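Motility protein B (Helicobacter pylori, PDB 3S0Y) probably forms, together with MotA, the stator of the flagellar motor and may fasten its torque-generating machinery to the cell wall. Local coordinates at residues I53-S58 against R163-F168; N64-A69 against L105-F110; R80-I85 against K126-Y131. All coordinates share one frame; numbering follows the deposited sequence.

Interaction 1: residues I53-S58 against R163-F168; sequences ILKLPS and RVEIFF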
loop_
_atom_site.group_PDB
_atom_site.type_symbol
_atom_site.label_atom_id
_atom_site.label_comp_id
_atom_site.label_asym_id
_atom_site.label_seq_id
_atom_site.Cartn_x
_atom_site.Cartn_y
_atom_site.Cartn_z
ATOM N N ILE A 53 -2.576 -9.198 5.323
ATOM C CA ILE A 53 -2.312 -9.108 3.900
ATOM C C ILE A 53 -2.625 -10.456 3.239
ATOM O O ILE A 53 -2.058 -11.499 3.616
ATOM C CB ILE A 53 -0.861 -8.697 3.587
ATOM C CG1 ILE A 53 -0.413 -7.461 4.371
ATOM C CG2 ILE A 53 -0.692 -8.368 2.088
ATOM C CD1 ILE A 53 1.091 -7.388 4.516
ATOM N N LEU A 54 -3.557 -10.435 2.288
ATOM C CA LEU A 54 -3.800 -11.590 1.427
ATOM C C LEU A 54 -3.010 -11.382 0.135
ATOM O O LEU A 54 -3.226 -10.404 -0.578
ATOM C CB LEU A 54 -5.291 -11.749 1.141
ATOM C CG LEU A 54 -5.692 -12.955 0.309
ATOM C CD1 LEU A 54 -5.310 -14.295 1.038
ATOM C CD2 LEU A 54 -7.215 -12.930 -0.054
ATOM N N LYS A 55 -2.074 -12.283 -0.144
ATOM C CA LYS A 55 -1.225 -12.184 -1.326
ATOM C C LYS A 55 -1.644 -13.211 -2.376
ATOM O O LYS A 55 -1.687 -14.403 -2.099
ATOM C CB LYS A 55 0.246 -12.394 -0.975
ATOM C CG LYS A 55 0.734 -11.542 0.156
ATOM C CD LYS A 55 2.232 -11.671 0.302
ATOM C CE LYS A 55 2.684 -11.016 1.567
ATOM N NZ LYS A 55 4.192 -10.981 1.688
ATOM N N LEU A 56 -1.934 -12.709 -3.574
ATOM C CA LEU A 56 -2.450 -13.483 -4.685
ATOM C C LEU A 56 -1.459 -13.454 -5.841
ATOM O O LEU A 56 -1.192 -12.399 -6.395
ATOM C CB LEU A 56 -3.762 -12.880 -5.171
ATOM C CG LEU A 56 -4.745 -12.673 -3.984
ATOM C CD1 LEU A 56 -5.874 -11.730 -4.397
ATOM C CD2 LEU A 56 -5.224 -14.035 -3.449
ATOM N N PRO A 57 -0.941 -14.615 -6.228
ATOM C CA PRO A 57 -0.097 -14.652 -7.417
ATOM C C PRO A 57 -0.866 -14.220 -8.653
ATOM O O PRO A 57 -2.073 -14.395 -8.743
ATOM C CB PRO A 57 0.372 -16.095 -7.510
ATOM C CG PRO A 57 -0.280 -16.843 -6.402
ATOM C CD PRO A 57 -1.198 -15.947 -5.657
ATOM N N SER A 58 -0.149 -13.600 -9.579
ATOM C CA SER A 58 -0.728 -13.031 -10.793
ATOM C C SER A 58 -1.719 -13.932 -11.484
ATOM O O SER A 58 -2.785 -13.485 -11.933
ATOM C CB SER A 58 0.400 -12.715 -11.783
ATOM O OG SER A 58 -0.130 -12.130 -12.977
ATOM N N ARG A 163 2.237 -10.042 -8.100
ATOM C CA ARG A 163 1.059 -10.358 -7.241
ATOM C C ARG A 163 0.155 -9.156 -7.068
ATOM O O ARG A 163 0.530 -8.039 -7.330
ATOM C CB ARG A 163 1.482 -10.864 -5.854
ATOM C CG ARG A 163 1.865 -9.773 -4.829
ATOM C CD ARG A 163 3.245 -9.381 -4.907
ATOM N NE ARG A 163 3.799 -8.579 -3.787
ATOM C CZ ARG A 163 4.943 -7.911 -3.930
ATOM N NH1 ARG A 163 5.598 -7.988 -5.078
ATOM N NH2 ARG A 163 5.463 -7.180 -2.949
ATOM N N VAL A 164 -1.060 -9.408 -6.642
ATOM C CA VAL A 164 -1.882 -8.362 -6.031
ATOM C C VAL A 164 -1.956 -8.689 -4.531
ATOM O O VAL A 164 -2.081 -9.864 -4.156
ATOM C CB VAL A 164 -3.275 -8.300 -6.682
ATOM C CG1 VAL A 164 -4.241 -7.331 -5.910
ATOM C CG2 VAL A 164 -3.120 -7.884 -8.146
ATOM N N GLU A 165 -1.811 -7.675 -3.689
ATOM C CA GLU A 165 -1.996 -7.841 -2.258
ATOM C C GLU A 165 -3.266 -7.107 -1.853
ATOM O O GLU A 165 -3.576 -6.040 -2.379
ATOM C CB GLU A 165 -0.787 -7.344 -1.461
ATOM C CG GLU A 165 0.531 -8.041 -1.833
ATOM C CD GLU A 165 1.695 -7.616 -0.958
ATOM O OE1 GLU A 165 1.508 -6.716 -0.096
ATOM O OE2 GLU A 165 2.796 -8.172 -1.138
ATOM N N ILE A 166 -4.026 -7.730 -0.970
ATOM C CA ILE A 166 -5.194 -7.098 -0.378
ATOM C C ILE A 166 -4.899 -6.908 1.095
ATOM O O ILE A 166 -4.691 -7.882 1.821
ATOM C CB ILE A 166 -6.453 -7.915 -0.591
ATOM C CG1 ILE A 166 -6.706 -8.041 -2.111
ATOM C CG2 ILE A 166 -7.647 -7.231 0.102
ATOM C CD1 ILE A 166 -7.839 -8.946 -2.484
ATOM N N PHE A 167 -4.817 -5.642 1.495
ATOM C CA PHE A 167 -4.463 -5.260 2.896
ATOM C C PHE A 167 -5.698 -4.807 3.671
ATOM O O PHE A 167 -6.453 -3.941 3.210
ATOM C CB PHE A 167 -3.411 -4.187 2.874
ATOM C CG PHE A 167 -3.047 -3.639 4.213
ATOM C CD1 PHE A 167 -2.460 -4.431 5.179
ATOM C CD2 PHE A 167 -3.238 -2.304 4.485
ATOM C CE1 PHE A 167 -2.094 -3.876 6.419
ATOM C CE2 PHE A 167 -2.865 -1.753 5.695
ATOM C CZ PHE A 167 -2.308 -2.536 6.652
ATOM N N PHE A 168 -5.904 -5.439 4.821
ATOM C CA PHE A 168 -7.056 -5.225 5.689
ATOM C C PHE A 168 -6.593 -4.531 6.957
ATOM O O PHE A 168 -5.684 -5.027 7.615
ATOM C CB PHE A 168 -7.649 -6.550 6.124
ATOM C CG PHE A 168 -8.137 -7.385 5.011
ATOM C CD1 PHE A 168 -9.487 -7.473 4.736
ATOM C CD2 PHE A 168 -7.263 -8.116 4.250
ATOM C CE1 PHE A 168 -9.934 -8.258 3.705
ATOM C CE2 PHE A 168 -7.714 -8.912 3.232
ATOM C CZ PHE A 168 -9.051 -8.967 2.956
HETATM O O HOH W 1 4.760 -8.894 0.488
#

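Interaction 2: residues N64-A69 against L105-F110; sequences NATSDA and LVKTRF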
loop_
_atom_site.group_PDB
_atom_site.type_symbol
_atom_site.label_atom_id
_atom_site.label_comp_id
_atom_site.label_asym_id
_atom_site.label_seq_id
_atom_site.Cartn_x
_atom_site.Cartn_y
_atom_site.Cartn_z
ATOM N N ASN A 64 -2.407 -12.481 -17.950
ATOM C CA ASN A 64 -0.930 -12.494 -17.925
ATOM C C ASN A 64 -0.372 -11.403 -17.022
ATOM O O ASN A 64 -1.111 -10.555 -16.559
ATOM C CB ASN A 64 -0.311 -12.433 -19.318
ATOM C CG ASN A 64 -0.650 -11.164 -20.076
ATOM O OD1 ASN A 64 -0.240 -10.064 -19.695
ATOM N ND2 ASN A 64 -1.356 -11.324 -21.205
ATOM N N ALA A 65 0.935 -11.421 -16.811
ATOM C CA ALA A 65 1.607 -10.500 -15.889
ATOM C C ALA A 65 1.841 -9.090 -16.460
ATOM O O ALA A 65 2.295 -8.185 -15.749
ATOM C CB ALA A 65 2.927 -11.119 -15.425
ATOM N N THR A 66 1.539 -8.876 -17.734
ATOM C CA THR A 66 1.705 -7.534 -18.299
ATOM C C THR A 66 0.392 -6.960 -18.819
ATOM O O THR A 66 0.384 -6.075 -19.688
ATOM C CB THR A 66 2.772 -7.516 -19.410
ATOM O OG1 THR A 66 2.377 -8.400 -20.468
ATOM C CG2 THR A 66 4.109 -7.925 -18.870
ATOM N N SER A 67 -0.717 -7.442 -18.263
ATOM C CA SER A 67 -2.032 -7.005 -18.673
ATOM C C SER A 67 -2.927 -6.815 -17.475
ATOM O O SER A 67 -2.681 -7.382 -16.414
ATOM C CB SER A 67 -2.651 -8.049 -19.602
ATOM O OG SER A 67 -4.032 -7.838 -19.774
ATOM N N ASP A 68 -3.990 -6.039 -17.671
ATOM C CA ASP A 68 -5.000 -5.857 -16.640
ATOM C C ASP A 68 -6.275 -6.587 -17.016
ATOM O O ASP A 68 -7.333 -6.265 -16.506
ATOM C CB ASP A 68 -5.272 -4.366 -16.379
ATOM C CG ASP A 68 -5.883 -3.646 -17.547
ATOM O OD1 ASP A 68 -5.891 -4.176 -18.685
ATOM O OD2 ASP A 68 -6.341 -2.506 -17.308
ATOM N N ALA A 69 -6.171 -7.558 -17.914
ATOM C CA ALA A 69 -7.341 -8.357 -18.304
ATOM C C ALA A 69 -7.571 -9.474 -17.284
ATOM O O ALA A 69 -6.734 -10.365 -17.133
ATOM C CB ALA A 69 -7.158 -8.926 -19.683
ATOM N N LEU A 105 7.474 -2.921 -21.341
ATOM C CA LEU A 105 6.051 -2.674 -21.562
ATOM C C LEU A 105 5.721 -2.157 -22.958
ATOM O O LEU A 105 4.558 -1.848 -23.244
ATOM C CB LEU A 105 5.542 -1.683 -20.498
ATOM C CG LEU A 105 5.550 -2.270 -19.086
ATOM C CD1 LEU A 105 4.987 -1.263 -18.069
ATOM C CD2 LEU A 105 4.742 -3.537 -19.074
ATOM N N VAL A 106 6.726 -2.082 -23.832
ATOM C CA VAL A 106 6.554 -1.505 -25.183
ATOM C C VAL A 106 5.474 -2.167 -26.064
ATOM O O VAL A 106 4.876 -1.483 -26.913
ATOM C CB VAL A 106 7.884 -1.501 -25.975
ATOM C CG1 VAL A 106 8.410 -2.925 -26.162
ATOM C CG2 VAL A 106 7.703 -0.814 -27.340
ATOM N N LYS A 107 5.230 -3.470 -25.878
ATOM C CA LYS A 107 4.194 -4.192 -26.648
ATOM C C LYS A 107 2.778 -4.044 -26.089
ATOM O O LYS A 107 1.837 -4.611 -26.649
ATOM C CB LYS A 107 4.541 -5.690 -26.794
ATOM C CG LYS A 107 4.338 -6.558 -25.548
ATOM C CD LYS A 107 3.017 -7.340 -25.528
ATOM C CE LYS A 107 3.085 -8.503 -24.543
ATOM N NZ LYS A 107 3.711 -8.077 -23.239
ATOM N N THR A 108 2.631 -3.269 -25.014
ATOM C CA THR A 108 1.343 -3.073 -24.328
ATOM C C THR A 108 0.931 -1.600 -24.457
ATOM O O THR A 108 1.680 -0.776 -24.989
ATOM C CB THR A 108 1.458 -3.376 -22.813
ATOM O OG1 THR A 108 2.100 -2.267 -22.153
ATOM C CG2 THR A 108 2.253 -4.669 -22.543
ATOM N N ARG A 109 -0.232 -1.243 -23.935
ATOM C CA ARG A 109 -0.641 0.174 -23.916
ATOM C C ARG A 109 -0.048 0.932 -22.715
ATOM O O ARG A 109 -0.194 2.156 -22.600
ATOM C CB ARG A 109 -2.168 0.289 -23.886
ATOM C CG ARG A 109 -2.797 -0.118 -22.543
ATOM C CD ARG A 109 -4.092 0.648 -22.260
ATOM N NE ARG A 109 -4.837 0.105 -21.118
ATOM C CZ ARG A 109 -4.950 0.674 -19.908
ATOM N NH1 ARG A 109 -4.376 1.842 -19.602
ATOM N NH2 ARG A 109 -5.663 0.052 -18.980
ATOM N N PHE A 110 0.602 0.202 -21.807
ATOM C CA PHE A 110 1.131 0.811 -20.593
ATOM C C PHE A 110 2.433 1.557 -20.801
ATOM O O PHE A 110 3.309 1.099 -21.542
ATOM C CB PHE A 110 1.246 -0.238 -19.484
ATOM C CG PHE A 110 -0.049 -0.916 -19.220
ATOM C CD1 PHE A 110 -1.070 -0.240 -18.567
ATOM C CD2 PHE A 110 -0.297 -2.184 -19.701
ATOM C CE1 PHE A 110 -2.295 -0.840 -18.383
ATOM C CE2 PHE A 110 -1.538 -2.774 -19.528
ATOM C CZ PHE A 110 -2.525 -2.106 -18.838
HETATM O O HOH W 2 -5.444 -2.558 -21.018
#

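Interaction 3: residues R80-I85 against K126-Y131; sequences RIAKII and KVLIQY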
loop_
_atom_site.group_PDB
_atom_site.type_symbol
_atom_site.label_atom_id
_atom_site.label_comp_id
_atom_site.label_asym_id
_atom_site.label_seq_id
_atom_site.Cartn_x
_atom_site.Cartn_y
_atom_site.Cartn_z
ATOM N N ARG A 80 -15.274 -15.034 -3.870
ATOM C CA ARG A 80 -15.007 -15.587 -2.522
ATOM C C ARG A 80 -14.366 -14.588 -1.576
ATOM O O ARG A 80 -14.725 -14.503 -0.395
ATOM C CB ARG A 80 -14.104 -16.800 -2.633
ATOM C CG ARG A 80 -14.745 -17.951 -3.354
ATOM C CD ARG A 80 -16.019 -18.456 -2.646
ATOM N NE ARG A 80 -15.881 -18.513 -1.178
ATOM C CZ ARG A 80 -16.068 -19.605 -0.423
ATOM N NH1 ARG A 80 -15.920 -19.524 0.899
ATOM N NH2 ARG A 80 -16.409 -20.777 -0.961
ATOM N N ILE A 81 -13.416 -13.817 -2.084
ATOM C CA ILE A 81 -12.834 -12.771 -1.280
ATOM C C ILE A 81 -13.909 -11.743 -0.937
ATOM O O ILE A 81 -13.993 -11.302 0.188
ATOM C CB ILE A 81 -11.646 -12.094 -1.979
ATOM C CG1 ILE A 81 -10.517 -13.101 -2.250
ATOM C CG2 ILE A 81 -11.112 -10.915 -1.131
ATOM C CD1 ILE A 81 -9.429 -12.537 -3.226
ATOM N N ALA A 82 -14.743 -11.371 -1.907
ATOM C CA ALA A 82 -15.823 -10.411 -1.644
ATOM C C ALA A 82 -16.751 -10.925 -0.580
ATOM O O ALA A 82 -17.161 -10.158 0.284
ATOM C CB ALA A 82 -16.619 -10.083 -2.926
ATOM N N LYS A 83 -17.098 -12.206 -0.636
ATOM C CA LYS A 83 -17.998 -12.772 0.387
ATOM C C LYS A 83 -17.400 -12.655 1.781
ATOM O O LYS A 83 -18.070 -12.232 2.719
ATOM C CB LYS A 83 -18.347 -14.238 0.121
ATOM C CG LYS A 83 -19.644 -14.630 0.814
ATOM C CD LYS A 83 -19.625 -16.007 1.460
ATOM C CE LYS A 83 -20.908 -16.258 2.265
ATOM N NZ LYS A 83 -21.958 -16.984 1.489
ATOM N N ILE A 84 -16.129 -12.995 1.917
ATOM C CA ILE A 84 -15.493 -12.934 3.240
ATOM C C ILE A 84 -15.413 -11.499 3.756
ATOM O O ILE A 84 -15.650 -11.260 4.938
ATOM C CB ILE A 84 -14.139 -13.667 3.241
ATOM C CG1 ILE A 84 -14.400 -15.152 2.949
ATOM C CG2 ILE A 84 -13.458 -13.567 4.591
ATOM C CD1 ILE A 84 -13.238 -15.884 2.338
ATOM N N ILE A 85 -15.152 -10.543 2.868
ATOM C CA ILE A 85 -15.073 -9.126 3.253
ATOM C C ILE A 85 -16.392 -8.620 3.758
ATOM O O ILE A 85 -16.466 -7.794 4.692
ATOM C CB ILE A 85 -14.667 -8.251 2.046
ATOM C CG1 ILE A 85 -13.208 -8.504 1.723
ATOM C CG2 ILE A 85 -14.915 -6.777 2.323
ATOM C CD1 ILE A 85 -12.732 -7.939 0.392
ATOM N N LYS A 126 -12.592 -3.081 -8.696
ATOM C CA LYS A 126 -13.872 -2.939 -9.378
ATOM C C LYS A 126 -14.629 -4.263 -9.375
ATOM O O LYS A 126 -15.852 -4.264 -9.210
ATOM C CB LYS A 126 -13.707 -2.359 -10.769
ATOM C CG LYS A 126 -13.189 -0.902 -10.734
ATOM C CD LYS A 126 -14.306 0.112 -10.434
ATOM C CE LYS A 126 -15.135 0.386 -11.696
ATOM N NZ LYS A 126 -16.237 1.363 -11.455
ATOM N N VAL A 127 -13.920 -5.389 -9.558
ATOM C CA VAL A 127 -14.601 -6.690 -9.478
ATOM C C VAL A 127 -15.116 -6.998 -8.061
ATOM O O VAL A 127 -16.184 -7.603 -7.901
ATOM C CB VAL A 127 -13.728 -7.843 -10.006
ATOM C CG1 VAL A 127 -14.454 -9.168 -9.828
ATOM C CG2 VAL A 127 -13.355 -7.569 -11.460
ATOM N N LEU A 128 -14.365 -6.615 -7.035
ATOM C CA LEU A 128 -14.870 -6.738 -5.665
ATOM C C LEU A 128 -16.177 -5.948 -5.491
ATOM O O LEU A 128 -17.127 -6.372 -4.790
ATOM C CB LEU A 128 -13.816 -6.240 -4.667
ATOM C CG LEU A 128 -12.620 -7.170 -4.416
ATOM C CD1 LEU A 128 -11.512 -6.451 -3.572
ATOM C CD2 LEU A 128 -13.068 -8.482 -3.703
ATOM N N ILE A 129 -16.222 -4.777 -6.117
ATOM C CA ILE A 129 -17.421 -3.944 -6.070
ATOM C C ILE A 129 -18.569 -4.634 -6.813
ATOM O O ILE A 129 -19.700 -4.671 -6.336
ATOM C CB ILE A 129 -17.148 -2.530 -6.598
ATOM C CG1 ILE A 129 -16.227 -1.821 -5.615
ATOM C CG2 ILE A 129 -18.489 -1.752 -6.762
ATOM C CD1 ILE A 129 -15.620 -0.547 -6.117
ATOM N N GLN A 130 -18.269 -5.223 -7.959
ATOM C CA GLN A 130 -19.281 -5.981 -8.686
ATOM C C GLN A 130 -19.911 -7.048 -7.786
ATOM O O GLN A 130 -21.115 -7.296 -7.833
ATOM C CB GLN A 130 -18.668 -6.655 -9.907
ATOM C CG GLN A 130 -18.478 -5.775 -11.127
ATOM C CD GLN A 130 -17.895 -6.564 -12.254
ATOM O OE1 GLN A 130 -18.574 -6.862 -13.263
ATOM N NE2 GLN A 130 -16.662 -6.962 -12.089
ATOM N N TYR A 131 -19.084 -7.697 -6.985
ATOM C CA TYR A 131 -19.558 -8.716 -6.060
ATOM C C TYR A 131 -20.048 -8.210 -4.703
ATOM O O TYR A 131 -20.288 -9.023 -3.809
ATOM C CB TYR A 131 -18.513 -9.813 -5.869
ATOM C CG TYR A 131 -18.382 -10.722 -7.057
ATOM C CD1 TYR A 131 -19.416 -11.600 -7.413
ATOM C CD2 TYR A 131 -17.224 -10.754 -7.786
ATOM C CE1 TYR A 131 -19.293 -12.453 -8.506
ATOM C CE2 TYR A 131 -17.100 -11.609 -8.902
ATOM C CZ TYR A 131 -18.121 -12.460 -9.224
ATOM O OH TYR A 131 -17.959 -13.281 -10.309
#

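Interaction 1: residues I53-S58 against R163-F168
Leu54 and Ile166 pair through two backbone hydrogen bonds in the antiparallel centre of the OmpA-like sheet, where strand 51-56 borders strand 164-169. Leu56 and Val164 form the next such pair, and in it Leu56 N reaches Val164 O at 2.9 Å. Between these rungs the non-hydrogen-bonded pair Lys55 and Glu165 brings the strands to 4.5 Å between CA atoms, and Glu165 CA offers a CA-H...O contact to Leu54 O.

Glu165 can be followed outward. Its CB lies 3.7 Å from Ile53 CG2. With CG anti to its own carbonyl carbon (chi1 -58°), the extended chain rises beside Lys55, both pointing the same way, and CG packs on Lys55 CG. At the carboxylate the two oxygens part company: OE1 rests on the methyl Ile53 CG2, 3.5 Å away, whereas OE2 takes Arg163 and a water. Arg163 NE, with OE2 in its guanidinium plane, approaches that oxygen from above the carboxylate plane in a salt bridge of 2.9 Å; Arg163 also donates to Asn147 O.

Leu54, Leu56 and Ile166 occupy the other face, against Ile81 of helix 75-86, and there Leu56 CD1 meets Ile166 CD1. The ammonium of Lys55, whose salt bridge is to Glu46, reaches Glu165 through the water, which accepts from Lys55 NZ at a short 2.5 Å and donates to Glu165 OE2.

Interaction 2: residues N64-A69 against L105-F110
Phe110 meets Asp68 and Thr66 in the closely packed part of this contact between two loops. Its ring turns an edge to Asp68, with CZ 3.9 Å from Asp68 CG and the carboxylate plane almost perpendicular to the ring (87°). Thr66 O lies 3.8 Å from Phe110 CE2, and Thr108 CG2 also packs on that carbonyl oxygen. Glu115 and Leu116 of helix 113-130 also touch Phe110.

Each loop is braced internally. An Asx turn links Asn64 OD1 to Thr66 N. Leu105 O accepts both Thr108 N and Thr108 OG1, and the same hydroxyl oxygen receives Phe110 N in an ST turn.

The exposed side rests on two long cationic chains. In one of its two modelled conformers Lys107, bent at chi2 and chi4, brings NZ across Thr66 to give OG1 a tentative hydrogen bond of 3.1 Å. Arg109 runs extended from CG to NE, laying its guanidinium over Phe110 CE1, 3.4 Å from the plane. Its NH2 forms a salt bridge with Asp68 OD2 at 3.1 Å and also bonds to Asn119, while a water joins NE to Asp68 OD1. Both carboxylate oxygens therefore engage one arginine, directly and through water, an electrostatic link that probably favours a charged Asp68 at the edge of the solvent.

Interaction 3: residues R80-I85 against K126-Y131
Helices 75-86 and 113-130 meet through the segments Arg80-Ile85 and Lys126-Tyr131, whose short axes approach to 9.2 Å and cross at -66°. So steep an angle confines the contact to a small patch instead of a long shared ridge. Ala82 and Leu128 mark the point of nearest backbone approach, with CA atoms 5.5 Å apart. The second helix is ending here: Tyr131 is the first residue to leave helical backbone angles, although its N still bonds to Val127 O.

Small and branched side chains divide the work. Ala82, directed at the other helix, has only a methyl group to accommodate, and its CB rests 3.5 Å from Tyr131 CB. The contact thus uses the base of the tyrosine side chain, while its ring leads off to Met75 and Glu79, farther back along helix 75-86.

Leu128 supplies the other half of the interface through a single methyl. Its CG stands anti to the carbonyl carbon (chi1 -75°), and the branch ending in CD2 packs among Ile81, Ala82 and Ile85. Ile81 CG2 is 4.0 Å from CD2, and Ile85 CD1, on a side chain running roughly at right angles to that of Leu128, is 4.1 Å away. The same methyl lies 3.8 Å from Ala82 N, so it touches the helix backbone as well.

Val133 packs against Ala82, Ile85 and Leu128, while Ile94 and Val96 of strand 93-98 meet Ile85 and Leu128, respectively. Two helices crossing steeply above a shared beta-sheet and joined by apolar side chains form part of the alpha/beta layering of the OmpA-like fold.

Overall arrangement
The three contacts illustrate how chemistry follows the place in a fold. Interaction 1 lies in the buried sheet and relies on backbone hydrogen bonds, whereas interaction 3, buried too, joins two of the helices through apolar contacts. These layers meet directly, since Ile81 and Ile85 of interaction 3 pack against Leu54, Leu56, Ile166 and Phe168 of interaction 1. Interaction 2, about 20 Å from the chain's centre, is more exposed and adds charge and water to the packing of one aromatic ring. Its loops lead into the same two helices that cross in interaction 3, yet it touches only interaction 1, where Ser58 packs against Asn64 and Ala65. Both other contacts involve segments lying between those of interaction 1 in sequence.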